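Local coordinates for protein toll (Drosophila melanogaster, PDB 4LXR) that binds the cleaved, activated cytokine spaetzle C-106 through its leucine-rich-repeat ectodomain, triggering signalling for dorsal-ventral patterning of the embryo and for antifungal defence, at residues R369-L374 against M394-L399; L327-A332 against H353-L358; H85-S90 against L119-G124; T101-E106 against K126-T131. All blocks are in the same frame, centred on the assembly; numbering follows the deposited sequence. Where two conformers were deposited one is given.

All four contacts join neighbouring turns of the leucine-rich-repeat ectodomain, at two places along its arc. Contacts 1 and 2 lie side by side, with L370 of the first packing on L354 of the second. Contact 1 is buried and joins the loops just after two strands through asparagine amides and a salt bridge, whereas contact 2 is a surface contact of prolines and small groups on the preceding coils, further from the strands. Contacts 3 and 4 form the second pair, nearer the N-terminus. There the buried parallel strands of contact 4 supply L103, F105 and F128, on which the partly buried helix start and turn of contact 3 pack. Of the four, only contact 4 touches spaetzle.

Contact 1 of 4, residues R369-L374 against M394-L399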
loop_
_atom_site.group_PDB
_atom_site.type_symbol
_atom_site.label_atom_id
_atom_site.label_comp_id
_atom_site.label_asym_id
_atom_site.label_seq_id
_atom_site.Cartn_x
_atom_site.Cartn_y
_atom_site.Cartn_z
ATOM N N ARG A 369 -5.063 10.555 -15.194
ATOM C CA ARG A 369 -5.799 9.788 -14.196
ATOM C C ARG A 369 -7.262 9.663 -14.583
ATOM O O ARG A 369 -8.010 10.648 -14.567
ATOM C CB ARG A 369 -5.678 10.444 -12.821
ATOM C CG ARG A 369 -4.248 10.778 -12.400
ATOM C CD ARG A 369 -3.432 9.529 -12.081
ATOM N NE ARG A 369 -4.003 8.766 -10.967
ATOM C CZ ARG A 369 -3.297 8.251 -9.962
ATOM N NH1 ARG A 369 -3.909 7.561 -9.004
ATOM N NH2 ARG A 369 -1.979 8.413 -9.919
ATOM N N LEU A 370 -7.669 8.448 -14.939
ATOM C CA LEU A 370 -9.042 8.186 -15.335
ATOM C C LEU A 370 -9.703 7.156 -14.432
ATOM O O LEU A 370 -10.773 6.646 -14.757
ATOM C CB LEU A 370 -9.089 7.699 -16.792
ATOM C CG LEU A 370 -8.639 8.734 -17.826
ATOM C CD1 LEU A 370 -8.446 8.093 -19.214
ATOM C CD2 LEU A 370 -9.669 9.855 -17.883
ATOM N N GLU A 371 -9.055 6.822 -13.317
ATOM C CA GLU A 371 -9.544 5.728 -12.476
ATOM C C GLU A 371 -10.927 6.072 -11.902
ATOM O O GLU A 371 -11.295 7.245 -11.812
ATOM C CB GLU A 371 -8.516 5.359 -11.376
ATOM C CG GLU A 371 -8.244 6.460 -10.321
ATOM C CD GLU A 371 -7.093 7.390 -10.697
ATOM O OE1 GLU A 371 -6.814 7.550 -11.912
ATOM O OE2 GLU A 371 -6.453 7.949 -9.769
ATOM N N ASP A 372 -11.695 5.045 -11.545
ATOM C CA ASP A 372 -13.024 5.209 -10.940
ATOM C C ASP A 372 -14.025 5.932 -11.836
ATOM O O ASP A 372 -14.649 6.941 -11.465
ATOM C CB ASP A 372 -12.929 5.809 -9.526
ATOM C CG ASP A 372 -12.218 4.866 -8.552
ATOM O OD1 ASP A 372 -12.812 3.841 -8.149
ATOM O OD2 ASP A 372 -11.053 5.128 -8.219
ATOM N N ASN A 373 -14.177 5.364 -13.023
ATOM C CA ASN A 373 -15.126 5.832 -14.001
ATOM C C ASN A 373 -15.832 4.633 -14.628
ATOM O O ASN A 373 -15.729 3.520 -14.123
ATOM C CB ASN A 373 -14.410 6.701 -15.038
ATOM C CG ASN A 373 -14.285 8.152 -14.574
ATOM O OD1 ASN A 373 -15.277 8.870 -14.524
ATOM N ND2 ASN A 373 -13.087 8.564 -14.197
ATOM N N LEU A 374 -16.546 4.859 -15.719
ATOM C CA LEU A 374 -17.341 3.812 -16.335
ATOM C C LEU A 374 -16.963 3.628 -17.787
ATOM O O LEU A 374 -17.826 3.384 -18.609
ATOM C CB LEU A 374 -18.820 4.177 -16.253
ATOM C CG LEU A 374 -19.371 4.392 -14.842
ATOM C CD1 LEU A 374 -20.787 4.934 -14.909
ATOM C CD2 LEU A 374 -19.327 3.090 -14.037
ATOM N N MET A 394 -6.218 3.796 -15.183
ATOM C CA MET A 394 -7.588 3.560 -15.613
ATOM C C MET A 394 -8.224 2.473 -14.771
ATOM O O MET A 394 -9.105 1.727 -15.240
ATOM C CB MET A 394 -7.652 3.196 -17.097
ATOM C CG MET A 394 -7.048 4.267 -18.001
ATOM S SD MET A 394 -7.394 3.963 -19.730
ATOM C CE MET A 394 -9.170 4.084 -19.800
ATOM N N SER A 395 -7.769 2.399 -13.524
ATOM C CA SER A 395 -8.285 1.436 -12.552
ATOM C C SER A 395 -9.765 1.614 -12.299
ATOM O O SER A 395 -10.270 2.739 -12.310
ATOM C CB SER A 395 -7.547 1.610 -11.227
ATOM O OG SER A 395 -6.166 1.729 -11.473
ATOM N N ARG A 396 -10.444 0.500 -12.041
ATOM C CA ARG A 396 -11.847 0.504 -11.653
ATOM C C ARG A 396 -12.699 1.278 -12.662
ATOM O O ARG A 396 -13.392 2.240 -12.312
ATOM C CB ARG A 396 -12.020 1.042 -10.222
ATOM C CG ARG A 396 -11.421 0.120 -9.135
ATOM C CD ARG A 396 -11.428 0.749 -7.736
ATOM N NE ARG A 396 -10.737 2.035 -7.751
ATOM C CZ ARG A 396 -9.428 2.188 -7.587
ATOM N NH1 ARG A 396 -8.646 1.147 -7.347
ATOM N NH2 ARG A 396 -8.902 3.390 -7.663
ATOM N N ASN A 397 -12.599 0.863 -13.923
ATOM C CA ASN A 397 -13.551 1.242 -14.959
ATOM C C ASN A 397 -14.328 -0.019 -15.361
ATOM O O ASN A 397 -14.416 -0.946 -14.574
ATOM C CB ASN A 397 -12.836 1.901 -16.142
ATOM C CG ASN A 397 -12.588 3.391 -15.921
ATOM O OD1 ASN A 397 -13.360 4.225 -16.394
ATOM N ND2 ASN A 397 -11.514 3.732 -15.201
ATOM N N ARG A 398 -14.903 -0.048 -16.559
ATOM C CA ARG A 398 -15.575 -1.244 -17.077
ATOM C C ARG A 398 -14.923 -1.633 -18.399
ATOM O O ARG A 398 -15.606 -2.024 -19.347
ATOM C CB ARG A 398 -17.063 -0.989 -17.324
ATOM C CG ARG A 398 -17.838 -0.353 -16.157
ATOM C CD ARG A 398 -17.669 -1.097 -14.845
ATOM N NE ARG A 398 -18.085 -2.490 -14.950
ATOM C CZ ARG A 398 -17.387 -3.526 -14.493
ATOM N NH1 ARG A 398 -16.215 -3.344 -13.893
ATOM N NH2 ARG A 398 -17.864 -4.756 -14.646
ATOM N N LEU A 399 -13.600 -1.512 -18.469
ATOM C CA LEU A 399 -12.888 -1.717 -19.731
ATOM C C LEU A 399 -13.035 -3.142 -20.194
ATOM O O LEU A 399 -12.826 -4.069 -19.424
ATOM C CB LEU A 399 -11.404 -1.376 -19.591
ATOM C CG LEU A 399 -11.079 0.099 -19.383
ATOM C CD1 LEU A 399 -9.559 0.294 -19.290
ATOM C CD2 LEU A 399 -11.656 0.856 -20.560
#
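The carboxylate of D372 lies alongside the guanidinium of R396, the two planes 29° apart. It is held side-on by two nitrogens, with D372 OD1 2.8 Å from R396 NE and D372 OD2 2.8 Å from R396 NH2. Both donors use the syn side of the carboxylate, and both oxygens lie in the guanidinium plane. A bend at chi3 of R396 (-56°) folds the arginine so that this edge meets the acid. With an alanine in place of D372, the R396 guanidinium is likely to lose its charged mate here and become free to turn. Beneath the salt bridge the backbones meet directly: D372 N donates to S395 O at 2.8 Å, and the same oxygen sits 3.1 Å from E371 CA. The inward side is governed by two asparagines. N397 ND2 donates almost straight (176°) to L370 O at 3.0 Å, while N373 ND2 reaches L370 O at 3.1 Å from the opposite face of that carbonyl plane, so one buried oxygen accepts from two successive repeats. The other ends of the two amides also find backbone partners, N373 OD1 at L351 N and N397 OD1 at L375 N. On this same inner side, L370 and M394 run side by side, L370 CD1 touching M394 CE at 4.1 Å. Out toward the surface, R398 is paired with D422 of the next turn. Repeated from coil to coil, the buried amides form the asparagine ladder of the leucine-rich-repeat solenoid, here linking LRR 10 to LRR 11.

Contact 2 of 4, residues L327-A332 against H353-L358; sequences LKTLPA and HLPDSL
L330 and L358 meet on the inner, tightly packed side, L330 CD1 reaching L358 CD2 at 3.8 Å. L358 gets there because its CG stands trans to the backbone N (chi1 176°), which carries its two methyl groups toward the neighbouring coil, one to L330 and the other to P331 O. Just outside this pair the P355 ring is wedged against the other backbone: P355 CG is 3.2 Å from L330 O, and P355 CB abuts A332 CB at 3.7 Å. The two segments hold corresponding leucine-proline steps of LRR 8 and LRR 9, L330-P331 and L354-P355, stacked one coil on the next in the part of the solenoid that follows each strand and its asparagine turn. The leucines enter the interior, where L330 also touches L346, and the chain then turns outward. Toward solvent the contact thins to a few polar and small groups. T329 OG1 donates to H353 O at 2.7 Å, coming from above the carbonyl plane. T329 CB sits over one face of the H353 imidazole, 4.1 Å from its centroid, in a CH-pi contact. At the other end a water lies 2.6 Å from A332 O and 2.7 Å from L358 O, between two backbone carbonyls.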
loop_
_atom_site.group_PDB
_atom_site.type_symbol
_atom_site.label_atom_id
_atom_site.label_comp_id
_atom_site.label_asym_id
_atom_site.label_seq_id
_atom_site.Cartn_x
_atom_site.Cartn_y
_atom_site.Cartn_z
ATOM N N LEU A 327 -19.099 14.032 -13.968
ATOM C CA LEU A 327 -18.987 14.190 -15.416
ATOM C C LEU A 327 -19.277 12.879 -16.151
ATOM O O LEU A 327 -18.711 11.843 -15.801
ATOM C CB LEU A 327 -17.587 14.727 -15.766
ATOM C CG LEU A 327 -17.232 16.102 -15.171
ATOM C CD1 LEU A 327 -15.736 16.393 -15.210
ATOM C CD2 LEU A 327 -17.988 17.220 -15.866
ATOM N N LYS A 328 -20.174 12.919 -17.141
ATOM C CA LYS A 328 -20.479 11.736 -17.965
ATOM C C LYS A 328 -19.627 11.687 -19.227
ATOM O O LYS A 328 -19.335 10.600 -19.741
ATOM C CB LYS A 328 -21.950 11.676 -18.362
ATOM C CG LYS A 328 -22.916 11.425 -17.219
ATOM C CD LYS A 328 -24.368 11.479 -17.703
ATOM C CE LYS A 328 -25.336 11.372 -16.535
ATOM N NZ LYS A 328 -24.874 10.370 -15.522
ATOM N N THR A 329 -19.256 12.864 -19.727
ATOM C CA THR A 329 -18.303 13.001 -20.829
ATOM C C THR A 329 -17.709 14.414 -20.820
ATOM O O THR A 329 -17.997 15.215 -19.924
ATOM C CB THR A 329 -18.963 12.705 -22.207
ATOM O OG1 THR A 329 -17.954 12.568 -23.225
ATOM C CG2 THR A 329 -19.951 13.808 -22.583
ATOM N N LEU A 330 -16.873 14.707 -21.811
ATOM C CA LEU A 330 -16.253 16.013 -21.953
ATOM C C LEU A 330 -16.416 16.453 -23.397
ATOM O O LEU A 330 -16.319 15.623 -24.293
ATOM C CB LEU A 330 -14.763 15.925 -21.625
ATOM C CG LEU A 330 -14.389 15.585 -20.186
ATOM C CD1 LEU A 330 -12.879 15.541 -20.055
ATOM C CD2 LEU A 330 -14.985 16.613 -19.230
ATOM N N PRO A 331 -16.641 17.759 -23.637
ATOM C CA PRO A 331 -16.725 18.208 -25.035
ATOM C C PRO A 331 -15.382 17.956 -25.697
ATOM O O PRO A 331 -14.364 18.091 -25.026
ATOM C CB PRO A 331 -16.958 19.722 -24.929
ATOM C CG PRO A 331 -17.110 20.029 -23.464
ATOM C CD PRO A 331 -16.584 18.872 -22.678
ATOM N N ALA A 332 -15.382 17.583 -26.969
ATOM C CA ALA A 332 -14.153 17.292 -27.699
ATOM C C ALA A 332 -13.154 18.465 -27.772
ATOM O O ALA A 332 -11.957 18.240 -27.921
ATOM C CB ALA A 332 -14.483 16.765 -29.129
ATOM N N HIS A 353 -17.662 7.770 -21.878
ATOM C CA HIS A 353 -16.840 7.876 -23.078
ATOM C C HIS A 353 -16.124 9.225 -23.187
ATOM O O HIS A 353 -16.594 10.241 -22.681
ATOM C CB HIS A 353 -17.683 7.638 -24.330
ATOM C CG HIS A 353 -18.807 8.612 -24.489
ATOM N ND1 HIS A 353 -18.648 9.835 -25.103
ATOM C CD2 HIS A 353 -20.104 8.546 -24.105
ATOM C CE1 HIS A 353 -19.802 10.480 -25.096
ATOM N NE2 HIS A 353 -20.702 9.718 -24.499
ATOM N N LEU A 354 -14.970 9.201 -23.847
ATOM C CA LEU A 354 -14.181 10.387 -24.131
ATOM C C LEU A 354 -14.079 10.494 -25.643
ATOM O O LEU A 354 -13.878 9.486 -26.316
ATOM C CB LEU A 354 -12.784 10.244 -23.540
ATOM C CG LEU A 354 -12.704 9.966 -22.043
ATOM C CD1 LEU A 354 -11.286 9.647 -21.650
ATOM C CD2 LEU A 354 -13.227 11.167 -21.257
ATOM N N PRO A 355 -14.240 11.708 -26.188
ATOM C CA PRO A 355 -14.133 11.847 -27.640
ATOM C C PRO A 355 -12.722 11.528 -28.085
ATOM O O PRO A 355 -11.777 11.893 -27.392
ATOM C CB PRO A 355 -14.436 13.332 -27.877
ATOM C CG PRO A 355 -15.252 13.731 -26.692
ATOM C CD PRO A 355 -14.618 12.977 -25.547
ATOM N N ASP A 356 -12.603 10.863 -29.228
ATOM C CA ASP A 356 -11.326 10.448 -29.794
ATOM C C ASP A 356 -10.336 11.592 -29.966
ATOM O O ASP A 356 -9.122 11.380 -29.901
ATOM C CB ASP A 356 -11.552 9.741 -31.141
ATOM C CG ASP A 356 -11.862 8.252 -30.978
ATOM O OD1 ASP A 356 -11.703 7.716 -29.859
ATOM O OD2 ASP A 356 -12.242 7.609 -31.974
ATOM N N SER A 357 -10.852 12.802 -30.182
ATOM C CA SER A 357 -10.003 13.956 -30.459
ATOM C C SER A 357 -9.672 14.778 -29.198
ATOM O O SER A 357 -8.995 15.803 -29.271
ATOM C CB SER A 357 -10.658 14.844 -31.529
ATOM O OG SER A 357 -11.738 15.614 -31.002
ATOM N N LEU A 358 -10.132 14.323 -28.039
ATOM C CA LEU A 358 -10.000 15.128 -26.819
ATOM C C LEU A 358 -8.539 15.456 -26.483
ATOM O O LEU A 358 -8.220 16.578 -26.070
ATOM C CB LEU A 358 -10.696 14.437 -25.633
ATOM C CG LEU A 358 -10.566 15.124 -24.262
ATOM C CD1 LEU A 358 -11.291 16.476 -24.231
ATOM C CD2 LEU A 358 -11.069 14.217 -23.143
HETATM O O HOH W 1 -9.769 18.794 -26.548
#

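Contact 3 of 4, residues H85-S90 against L119-G124; sequences HTPIAS and LDRLHG
A89 packs on L122 and P87 on D120 in the apolar part of the contact. A89 CB approaches L122 CG at 4.0 Å and also covers one face of the R121 guanidinium, while P87 CG rests 3.8 Å from D120 CB, where the proline ring and the aspartate's methylene cross. The small alanine lets the turn come close, with A89 CB only 3.4 Å from D120 O. D120 and R121 are the central pair of a type II beta turn from L119 to L122, and R121, at its third position, has positive phi (67°). This turn faces the start of helix 88-94 in the N-terminal part of the leucine-rich-repeat solenoid, on the side of the coils away from the strands; L122 continues inward onto L103, and I88 onto F105. Direct polar contact comes from the arginine. R121 NH2 donates to S90 OG at 2.8 Å, nearly straight (166°) and in the guanidinium plane, and its stronger partner is the carboxylate of D93, one helical turn further on. A bend at chi3 (-62°) brings the guanidinium back over A89 to reach both. Waters complete the seam. One accepts from A89 N at 2.8 Å and donates to D120 O at 2.6 Å, joining an amide in the first helical turn to the beta turn, and another accepts from R121 NH1 at 2.7 Å near the surface.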
loop_
_atom_site.group_PDB
_atom_site.type_symbol
_atom_site.label_atom_id
_atom_site.label_comp_id
_atom_site.label_asym_id
_atom_site.label_seq_id
_atom_site.Cartn_x
_atom_site.Cartn_y
_atom_site.Cartn_z
ATOM N N HIS A 85 -1.319 45.489 33.322
ATOM C CA HIS A 85 -0.942 46.762 32.723
ATOM C C HIS A 85 0.563 46.836 32.492
ATOM O O HIS A 85 1.164 47.901 32.582
ATOM C CB HIS A 85 -1.408 47.902 33.624
ATOM C CG HIS A 85 -2.889 47.929 33.822
ATOM N ND1 HIS A 85 -3.779 47.725 32.785
ATOM C CD2 HIS A 85 -3.640 48.107 34.933
ATOM C CE1 HIS A 85 -5.014 47.795 33.248
ATOM N NE2 HIS A 85 -4.958 48.027 34.549
ATOM N N THR A 86 1.152 45.682 32.195
ATOM C CA THR A 86 2.578 45.533 31.966
ATOM C C THR A 86 2.816 45.059 30.521
ATOM O O THR A 86 2.109 44.193 30.032
ATOM C CB THR A 86 3.134 44.482 32.951
ATOM O OG1 THR A 86 3.067 45.004 34.284
ATOM C CG2 THR A 86 4.565 44.089 32.611
ATOM N N PRO A 87 3.805 45.638 29.829
ATOM C CA PRO A 87 4.107 45.157 28.470
ATOM C C PRO A 87 4.644 43.702 28.469
ATOM O O PRO A 87 5.326 43.296 29.415
ATOM C CB PRO A 87 5.187 46.125 27.986
ATOM C CG PRO A 87 4.893 47.462 28.820
ATOM C CD PRO A 87 4.470 46.920 30.166
ATOM N N ILE A 88 4.333 42.938 27.419
ATOM C CA ILE A 88 4.852 41.571 27.276
ATOM C C ILE A 88 6.366 41.672 27.173
ATOM O O ILE A 88 7.080 40.773 27.619
ATOM C CB ILE A 88 4.223 40.828 26.066
ATOM C CG1 ILE A 88 2.738 40.564 26.327
ATOM C CG2 ILE A 88 4.922 39.456 25.772
ATOM C CD1 ILE A 88 1.921 40.219 25.073
ATOM N N ALA A 89 6.851 42.802 26.645
ATOM C CA ALA A 89 8.296 43.025 26.518
ATOM C C ALA A 89 9.009 42.913 27.869
ATOM O O ALA A 89 10.169 42.517 27.930
ATOM C CB ALA A 89 8.584 44.388 25.883
ATOM N N SER A 90 8.315 43.266 28.950
ATOM C CA SER A 90 8.885 43.137 30.287
ATOM C C SER A 90 9.117 41.679 30.716
ATOM O O SER A 90 10.094 41.380 31.397
ATOM C CB SER A 90 8.023 43.877 31.306
ATOM O OG SER A 90 8.163 45.277 31.131
ATOM N N LEU A 119 1.995 45.609 23.746
ATOM C CA LEU A 119 3.005 45.549 22.692
ATOM C C LEU A 119 4.033 46.675 22.759
ATOM O O LEU A 119 4.846 46.807 21.848
ATOM C CB LEU A 119 2.352 45.495 21.300
ATOM C CG LEU A 119 1.567 44.227 20.937
ATOM C CD1 LEU A 119 0.890 44.416 19.594
ATOM C CD2 LEU A 119 2.487 42.976 20.894
ATOM N N ASP A 120 3.998 47.485 23.825
ATOM C CA ASP A 120 5.041 48.492 24.047
ATOM C C ASP A 120 6.439 47.853 23.926
ATOM O O ASP A 120 6.647 46.722 24.381
ATOM C CB ASP A 120 4.903 49.138 25.432
ATOM C CG ASP A 120 3.718 50.119 25.531
ATOM O OD1 ASP A 120 3.059 50.423 24.509
ATOM O OD2 ASP A 120 3.455 50.603 26.653
ATOM N N ARG A 121 7.375 48.573 23.301
ATOM C CA ARG A 121 8.748 48.094 23.065
ATOM C C ARG A 121 8.882 46.912 22.072
ATOM O O ARG A 121 9.988 46.447 21.796
ATOM C CB ARG A 121 9.477 47.807 24.391
ATOM C CG ARG A 121 9.273 48.909 25.445
ATOM C CD ARG A 121 10.361 48.875 26.535
ATOM N NE ARG A 121 10.372 47.619 27.293
ATOM C CZ ARG A 121 9.575 47.366 28.333
ATOM N NH1 ARG A 121 8.691 48.270 28.749
ATOM N NH2 ARG A 121 9.657 46.211 28.965
ATOM N N LEU A 122 7.768 46.450 21.512
ATOM C CA LEU A 122 7.823 45.413 20.483
ATOM C C LEU A 122 7.474 45.916 19.081
ATOM O O LEU A 122 7.041 45.129 18.223
ATOM C CB LEU A 122 6.939 44.212 20.862
ATOM C CG LEU A 122 7.497 43.503 22.103
ATOM C CD1 LEU A 122 6.620 42.341 22.554
ATOM C CD2 LEU A 122 8.904 43.039 21.826
ATOM N N HIS A 123 7.660 47.217 18.855
ATOM C CA HIS A 123 7.369 47.846 17.556
ATOM C C HIS A 123 8.332 47.392 16.451
ATOM O O HIS A 123 8.077 47.625 15.273
ATOM C CB HIS A 123 7.380 49.387 17.664
ATOM C CG HIS A 123 6.353 49.934 18.606
ATOM N ND1 HIS A 123 5.409 49.139 19.224
ATOM C CD2 HIS A 123 6.141 51.192 19.063
ATOM C CE1 HIS A 123 4.653 49.887 20.011
ATOM N NE2 HIS A 123 5.080 51.136 19.932
ATOM N N GLY A 124 9.426 46.740 16.835
ATOM C CA GLY A 124 10.356 46.156 15.875
ATOM C C GLY A 124 9.971 44.816 15.244
ATOM O O GLY A 124 10.661 44.353 14.320
HETATM O O HOH W 2 5.476 44.393 24.848
HETATM O O HOH W 3 7.533 48.653 31.161
#

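Contact 4 of 4, residues T101-E106 against K126-T131; sequences TTLIFE and KRFRFT
With CG swung trans to the main-chain nitrogen (chi1 164°) and the chain kinked at chi3 (75°), R129 bends its guanidinium across I104 to the carboxylate of E106, which an extended glutamate chain holds out. R129 NH1 donates to E106 OE2 at 2.9 Å, meeting the oxygen on its anti side, and the same nitrogen reaches T131 OG1 at 3.2 Å. One guanidinium face is covered by the I104 methyl, I104 CG2 lying 3.3 Å from R129 NH2. A leucine in place of R129 would probably leave E106 without its close charged partner in the neighbouring strand and T131 OG1 without this donor. Beneath these side chains the two strands run parallel, their directions only 1° apart. Strand 102-106 donates from L103 N to R127 O (3.0 Å) and from F105 N to R129 O (2.9 Å), and its carbonyls accept in return, L103 O from R129 N and F105 O from T131 N. The opposite face carries L103, F105, F128 and F130 into the interior: L103 CD2 lies 4.1 Å from F128 CE1, and F105 CD1 comes within 4.0 Å of F130 CE1 at the edge of the F130 ring. R127 packs its methylenes along T102 and sends its guanidinium to the ligand, bonding to G3 of one spaetzle C-106 chain and T105 of another. Parallel strands stacked coil on coil, apolar inside and mostly polar outside, are the hallmark of the concave face of a leucine-rich-repeat solenoid, here forming part of the surface that meets spaetzle.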
loop_
_atom_site.group_PDB
_atom_site.type_symbol
_atom_site.label_atom_id
_atom_site.label_comp_id
_atom_site.label_asym_id
_atom_site.label_seq_id
_atom_site.Cartn_x
_atom_site.Cartn_y
_atom_site.Cartn_z
ATOM N N THR A 101 12.031 38.485 16.221
ATOM C CA THR A 101 11.456 38.849 14.932
ATOM C C THR A 101 9.952 38.530 14.935
ATOM O O THR A 101 9.135 39.153 14.238
ATOM C CB THR A 101 12.171 38.018 13.828
ATOM O OG1 THR A 101 13.354 38.705 13.409
ATOM C CG2 THR A 101 11.281 37.764 12.611
ATOM N N THR A 102 9.606 37.532 15.738
ATOM C CA THR A 102 8.295 36.920 15.716
ATOM C C THR A 102 7.834 36.736 17.149
ATOM O O THR A 102 8.572 36.212 17.982
ATOM C CB THR A 102 8.354 35.545 15.013
ATOM O OG1 THR A 102 8.623 35.741 13.624
ATOM C CG2 THR A 102 7.052 34.764 15.152
ATOM N N LEU A 103 6.624 37.203 17.435
ATOM C CA LEU A 103 5.963 36.912 18.707
ATOM C C LEU A 103 4.646 36.217 18.412
ATOM O O LEU A 103 3.806 36.746 17.663
ATOM C CB LEU A 103 5.685 38.190 19.516
ATOM C CG LEU A 103 4.878 37.981 20.819
ATOM C CD1 LEU A 103 5.610 37.067 21.830
ATOM C CD2 LEU A 103 4.486 39.337 21.495
ATOM N N ILE A 104 4.476 35.033 19.000
ATOM C CA ILE A 104 3.233 34.262 18.944
ATOM C C ILE A 104 2.664 34.217 20.364
ATOM O O ILE A 104 3.384 33.954 21.328
ATOM C CB ILE A 104 3.507 32.846 18.425
ATOM C CG1 ILE A 104 3.867 32.910 16.932
ATOM C CG2 ILE A 104 2.328 31.896 18.696
ATOM C CD1 ILE A 104 4.753 31.816 16.497
ATOM N N PHE A 105 1.389 34.543 20.510
ATOM C CA PHE A 105 0.756 34.524 21.824
ATOM C C PHE A 105 -0.560 33.798 21.657
ATOM O O PHE A 105 -1.541 34.369 21.177
ATOM C CB PHE A 105 0.538 35.944 22.375
ATOM C CG PHE A 105 0.231 35.985 23.862
ATOM C CD1 PHE A 105 -1.059 35.712 24.336
ATOM C CD2 PHE A 105 1.223 36.301 24.777
ATOM C CE1 PHE A 105 -1.339 35.762 25.690
ATOM C CE2 PHE A 105 0.962 36.338 26.151
ATOM C CZ PHE A 105 -0.319 36.066 26.610
ATOM N N GLU A 106 -0.561 32.527 22.048
ATOM C CA GLU A 106 -1.709 31.646 21.893
ATOM C C GLU A 106 -2.185 31.199 23.266
ATOM O O GLU A 106 -1.484 30.449 23.945
ATOM C CB GLU A 106 -1.291 30.437 21.053
ATOM C CG GLU A 106 -2.335 29.379 20.861
ATOM C CD GLU A 106 -1.766 28.190 20.096
ATOM O OE1 GLU A 106 -1.435 27.178 20.745
ATOM O OE2 GLU A 106 -1.624 28.280 18.856
ATOM N N LYS A 126 8.471 41.732 13.105
ATOM C CA LYS A 126 8.077 41.526 11.713
ATOM C C LYS A 126 6.850 40.649 11.652
ATOM O O LYS A 126 6.110 40.647 10.676
ATOM C CB LYS A 126 9.218 40.911 10.893
ATOM C CG LYS A 126 10.204 41.948 10.367
ATOM C CD LYS A 126 11.629 41.584 10.724
ATOM C CE LYS A 126 12.612 42.607 10.154
ATOM N NZ LYS A 126 13.896 42.648 10.922
ATOM N N ARG A 127 6.619 39.902 12.715
ATOM C CA ARG A 127 5.573 38.906 12.667
ATOM C C ARG A 127 4.908 38.806 14.019
ATOM O O ARG A 127 5.572 38.704 15.034
ATOM C CB ARG A 127 6.147 37.538 12.228
ATOM C CG ARG A 127 5.064 36.452 12.125
ATOM C CD ARG A 127 5.459 35.226 11.280
ATOM N NE ARG A 127 4.278 34.399 11.022
ATOM C CZ ARG A 127 4.264 33.286 10.293
ATOM N NH1 ARG A 127 5.386 32.837 9.733
ATOM N NH2 ARG A 127 3.120 32.621 10.129
ATOM N N PHE A 128 3.585 38.812 14.037
ATOM C CA PHE A 128 2.877 38.739 15.305
ATOM C C PHE A 128 1.652 37.889 15.112
ATOM O O PHE A 128 0.965 38.039 14.111
ATOM C CB PHE A 128 2.494 40.154 15.790
ATOM C CG PHE A 128 1.533 40.168 16.948
ATOM C CD1 PHE A 128 1.936 39.739 18.216
ATOM C CD2 PHE A 128 0.228 40.643 16.781
ATOM C CE1 PHE A 128 1.054 39.766 19.305
ATOM C CE2 PHE A 128 -0.674 40.687 17.870
ATOM C CZ PHE A 128 -0.267 40.236 19.131
ATOM N N ARG A 129 1.380 36.995 16.064
ATOM C CA ARG A 129 0.159 36.197 16.031
ATOM C C ARG A 129 -0.520 36.216 17.387
ATOM O O ARG A 129 0.124 35.998 18.410
ATOM C CB ARG A 129 0.432 34.739 15.626
ATOM C CG ARG A 129 -0.760 33.823 15.976
ATOM C CD ARG A 129 -0.853 32.554 15.083
ATOM N NE ARG A 129 0.130 31.533 15.418
ATOM C CZ ARG A 129 0.004 30.610 16.380
ATOM N NH1 ARG A 129 -1.073 30.567 17.177
ATOM N NH2 ARG A 129 0.981 29.716 16.549
ATOM N N PHE A 130 -1.824 36.459 17.393
ATOM C CA PHE A 130 -2.601 36.387 18.619
ATOM C C PHE A 130 -3.751 35.421 18.396
ATOM O O PHE A 130 -4.537 35.573 17.449
ATOM C CB PHE A 130 -3.156 37.773 18.997
ATOM C CG PHE A 130 -4.010 37.767 20.233
ATOM C CD1 PHE A 130 -3.516 37.252 21.433
ATOM C CD2 PHE A 130 -5.289 38.286 20.206
ATOM C CE1 PHE A 130 -4.293 37.236 22.589
ATOM C CE2 PHE A 130 -6.093 38.284 21.364
ATOM C CZ PHE A 130 -5.594 37.760 22.558
ATOM N N THR A 131 -3.892 34.460 19.294
ATOM C CA THR A 131 -4.835 33.373 19.061
ATOM C C THR A 131 -5.490 32.997 20.368
ATOM O O THR A 131 -4.800 32.767 21.370
ATOM C CB THR A 131 -4.094 32.152 18.478
ATOM O OG1 THR A 131 -3.651 32.460 17.145
ATOM C CG2 THR A 131 -4.987 30.911 18.452
HETATM O O HOH W 4 12.506 41.925 14.010
#